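Local coordinates for Lmaj004144AAA protein (Leishmania major, PDB 1Y63) that probably transfers the terminal phosphate between nucleoside triphosphates and monophosphates, hydrolyses ATP and helps mature the small ribosomal subunit, as a member of the AK6 adenylate kinases, at residues N49-E54 / L73-P78. Numbering follows the deposited sequence.
Sequences NHFYTE and LDFMEP
F75 carries the whole contact from the side of helix 66-80, receiving F51 and N49 of the loop that follows helix 42-48. Just before it, L73 O accepts the helical bond from E77 N (2.8 Å), which keeps this turn of the helix regular beside F75. At F75 the CG stands anti to the backbone N (chi1 -173°), which sends the ring out from the helix toward the loop. The edge of F51 meets it near the root of the side chain, CZ lying 3.7 Å from F75 CB and 3.9 Å from F75 CG. The two rings form an offset edge-to-face pair, centroids 5.8 Å apart and planes at 67°. Farther out, N49 ND2 lies over one face of F75, offset toward the rim and 3.9 Å from F75 CZ, while N49 OD1 reaches past the rim, 3.8 Å from F75 CE2; the amide and ring planes differ by 52°. N49 CB also covers a face of F51, so the asparagine bridges both aromatics. Beyond F75, M76 packs on V42 and W100, while the E77 carboxylate is held by R99 and W100. A Schellman motif with H50 as its C-prime residue ends helix 42-48, and F51 follows as the centre of an inverse gamma turn. N49 ND2 hydrogen-bonds to L45 O, a tie that helps fix the amide over F75. Joining the loop after helix 42-48 to helix 66-80, the contact therefore relies on van der Waals and aromatic packing, with an amide N-H of N49 donated back to helix 42-48.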
ATOM      1  N   ASN A  49      17.096   4.676   3.007  1.00 16.45           N
ATOM      2  CA  ASN A  49      18.102   4.300   2.035  1.00 17.26           C
ATOM      3  C   ASN A  49      18.319   5.332   0.948  1.00 18.56           C
ATOM      4  O   ASN A  49      19.022   5.046  -0.026  1.00 19.91           O
ATOM      5  CB  ASN A  49      17.712   2.975   1.407  1.00 17.71           C
ATOM      6  CG  ASN A  49      17.755   1.832   2.387  1.00 13.68           C
ATOM      7  OD1 ASN A  49      18.869   1.325   2.719  1.00 17.63           O
ATOM      8  ND2 ASN A  49      16.608   1.424   2.884  1.00 20.08           N
ATOM      9  N   HIS A  50      17.720   6.514   1.101  1.00 19.23           N
ATOM     10  CA  HIS A  50      17.860   7.571   0.109  1.00 21.60           C
ATOM     11  C   HIS A  50      17.509   7.019  -1.294  1.00 22.18           C
ATOM     12  O   HIS A  50      18.206   7.277  -2.275  1.00 21.79           O
ATOM     13  CB  HIS A  50      19.300   8.170   0.190  1.00 21.93           C
ATOM     14  CG  HIS A  50      19.373   9.652  -0.038  1.00 22.66           C
ATOM     15  ND1 HIS A  50      19.457  10.209  -1.297  1.00 34.55           N
ATOM     16  CD2 HIS A  50      19.431  10.687   0.835  1.00 27.84           C
ATOM     17  CE1 HIS A  50      19.535  11.523  -1.193  1.00 34.60           C
ATOM     18  NE2 HIS A  50      19.520  11.840   0.090  1.00 35.76           N
ATOM     19  N   PHE A  51      16.427   6.235  -1.397  1.00 21.26           N
ATOM     20  CA  PHE A  51      15.974   5.729  -2.707  1.00 18.89           C
ATOM     21  C   PHE A  51      15.165   6.826  -3.407  1.00 23.11           C
ATOM     22  O   PHE A  51      13.994   6.635  -3.759  1.00 22.92           O
ATOM     23  CB  PHE A  51      15.107   4.478  -2.575  1.00 19.80           C
ATOM     24  CG  PHE A  51      15.823   3.249  -2.060  1.00 19.21           C
ATOM     25  CD1 PHE A  51      17.139   2.959  -2.421  1.00 20.70           C
ATOM     26  CD2 PHE A  51      15.137   2.362  -1.240  1.00 20.98           C
ATOM     27  CE1 PHE A  51      17.759   1.806  -1.964  1.00 20.88           C
ATOM     28  CE2 PHE A  51      15.737   1.195  -0.792  1.00 21.68           C
ATOM     29  CZ  PHE A  51      17.054   0.926  -1.143  1.00 20.11           C
ATOM     30  N   TYR A  52      15.795   7.981  -3.575  1.00 21.91           N
ATOM     31  CA  TYR A  52      15.170   9.129  -4.261  1.00 27.85           C
ATOM     32  C   TYR A  52      16.258  10.067  -4.725  1.00 29.08           C
ATOM     33  O   TYR A  52      17.370  10.005  -4.225  1.00 29.36           O
ATOM     34  CB  TYR A  52      14.200   9.862  -3.332  1.00 24.40           C
ATOM     35  CG  TYR A  52      14.838  10.446  -2.083  1.00 25.07           C
ATOM     36  CD1 TYR A  52      15.426  11.713  -2.090  1.00 24.99           C
ATOM     37  CD2 TYR A  52      14.841   9.742  -0.894  1.00 25.14           C
ATOM     38  CE1 TYR A  52      15.999  12.242  -0.947  1.00 27.01           C
ATOM     39  CE2 TYR A  52      15.408  10.264   0.245  1.00 25.09           C
ATOM     40  CZ  TYR A  52      15.970  11.510   0.222  1.00 27.70           C
ATOM     41  OH  TYR A  52      16.522  12.008   1.381  1.00 26.30           O
ATOM     42  N   THR A  53      15.947  10.945  -5.674  1.00 33.82           N
ATOM     43  CA  THR A  53      16.982  11.814  -6.265  1.00 37.39           C
ATOM     44  C   THR A  53      17.061  13.158  -5.544  1.00 40.10           C
ATOM     45  O   THR A  53      18.148  13.604  -5.179  1.00 41.88           O
ATOM     46  CB  THR A  53      16.753  11.990  -7.780  1.00 37.89           C
ATOM     47  OG1 THR A  53      16.994  10.739  -8.437  1.00 39.83           O
ATOM     48  CG2 THR A  53      17.700  13.027  -8.376  1.00 39.44           C
ATOM     49  N   GLU A  54      15.906  13.776  -5.326  1.00 43.61           N
ATOM     50  CA  GLU A  54      15.814  15.057  -4.623  1.00 45.04           C
ATOM     51  C   GLU A  54      14.864  14.931  -3.445  1.00 45.36           C
ATOM     52  O   GLU A  54      13.723  14.488  -3.609  1.00 45.50           O
ATOM     53  CB  GLU A  54      15.296  16.146  -5.566  0.10 44.74           C
ATOM     54  CG  GLU A  54      16.184  16.418  -6.768  0.10 44.48           C
ATOM     55  CD  GLU A  54      15.604  17.466  -7.704  0.10 44.42           C
ATOM     56  OE1 GLU A  54      14.388  17.409  -7.991  0.10 44.46           O
ATOM     57  OE2 GLU A  54      16.366  18.342  -8.161  0.10 43.96           O
ATOM     58  N   LEU A  73      13.638  -1.796  -5.514  1.00 18.61           N
ATOM     59  CA  LEU A  73      13.230  -3.158  -5.859  1.00 18.99           C
ATOM     60  C   LEU A  73      14.288  -4.186  -5.529  1.00 18.09           C
ATOM     61  O   LEU A  73      13.973  -5.267  -5.021  1.00 20.94           O
ATOM     62  CB  LEU A  73      12.835  -3.245  -7.333  1.00 18.16           C
ATOM     63  CG  LEU A  73      11.672  -2.354  -7.805  1.00 24.57           C
ATOM     64  CD1 LEU A  73      11.410  -2.636  -9.273  1.00 28.11           C
ATOM     65  CD2 LEU A  73      10.395  -2.497  -7.046  1.00 27.90           C
ATOM     66  N   ASP A  74      15.561  -3.868  -5.767  1.00 18.73           N
ATOM     67  CA  ASP A  74      16.622  -4.798  -5.439  1.00 19.64           C
ATOM     68  C   ASP A  74      16.684  -5.039  -3.928  1.00 19.83           C
ATOM     69  O   ASP A  74      16.976  -6.157  -3.487  1.00 21.23           O
ATOM     70  CB  ASP A  74      17.986  -4.279  -5.941  1.00 20.08           C
ATOM     71  CG  ASP A  74      18.144  -4.336  -7.449  1.00 29.05           C
ATOM     72  OD1 ASP A  74      17.361  -5.008  -8.138  1.00 27.48           O
ATOM     73  OD2 ASP A  74      19.103  -3.698  -7.944  1.00 31.39           O
ATOM     74  N   PHE A  75      16.437  -3.981  -3.142  1.00 17.17           N
ATOM     75  CA  PHE A  75      16.403  -4.065  -1.687  1.00 18.52           C
ATOM     76  C   PHE A  75      15.255  -4.946  -1.215  1.00 19.30           C
ATOM     77  O   PHE A  75      15.418  -5.785  -0.304  1.00 18.93           O
ATOM     78  CB  PHE A  75      16.295  -2.653  -1.093  1.00 21.12           C
ATOM     79  CG  PHE A  75      16.430  -2.611   0.397  1.00 24.36           C
ATOM     80  CD1 PHE A  75      15.315  -2.831   1.207  1.00 28.27           C
ATOM     81  CD2 PHE A  75      17.656  -2.322   0.984  1.00 29.21           C
ATOM     82  CE1 PHE A  75      15.445  -2.801   2.605  1.00 31.33           C
ATOM     83  CE2 PHE A  75      17.786  -2.275   2.397  1.00 30.34           C
ATOM     84  CZ  PHE A  75      16.681  -2.513   3.181  1.00 28.54           C
ATOM     85  N   MET A  76      14.083  -4.756  -1.825  1.00 20.22           N
ATOM     86  CA  MET A  76      12.884  -5.495  -1.420  1.00 17.08           C
ATOM     87  C   MET A  76      12.850  -6.952  -1.890  1.00 18.74           C
ATOM     88  O   MET A  76      12.296  -7.812  -1.213  1.00 19.10           O
ATOM     89  CB  MET A  76      11.630  -4.767  -1.909  1.00 20.36           C
ATOM     90  CG  MET A  76      11.357  -3.454  -1.250  1.00 18.36           C
ATOM     91  SD  MET A  76       9.913  -2.652  -1.939  1.00 22.22           S
ATOM     92  CE  MET A  76       8.598  -3.769  -1.380  1.00 23.42           C
ATOM     93  N   GLU A  77      13.459  -7.232  -3.044  1.00 20.25           N
ATOM     94  CA  GLU A  77      13.367  -8.549  -3.646  1.00 18.44           C
ATOM     95  C   GLU A  77      13.606  -9.713  -2.680  1.00 20.42           C
ATOM     96  O   GLU A  77      12.770 -10.598  -2.595  1.00 19.23           O
ATOM     97  CB  GLU A  77      14.275  -8.645  -4.876  1.00 19.59           C
ATOM     98  CG  GLU A  77      14.345 -10.044  -5.500  1.00 21.71           C
ATOM     99  CD  GLU A  77      13.110 -10.433  -6.294  1.00 22.33           C
ATOM    100  OE1 GLU A  77      12.357  -9.542  -6.759  1.00 23.61           O
ATOM    101  OE2 GLU A  77      12.934 -11.657  -6.509  1.00 22.98           O
ATOM    102  N   PRO A  78      14.756  -9.742  -1.976  1.00 21.09           N
ATOM    103  CA  PRO A  78      14.963 -10.886  -1.074  1.00 21.83           C
ATOM    104  C   PRO A  78      13.905 -11.030   0.016  1.00 22.15           C
ATOM    105  O   PRO A  78      13.549 -12.168   0.359  1.00 24.62           O
ATOM    106  CB  PRO A  78      16.349 -10.617  -0.481  1.00 23.22           C
ATOM    107  CG  PRO A  78      16.557  -9.161  -0.645  1.00 26.13           C
ATOM    108  CD  PRO A  78      15.922  -8.835  -1.953  1.00 21.65           C
TER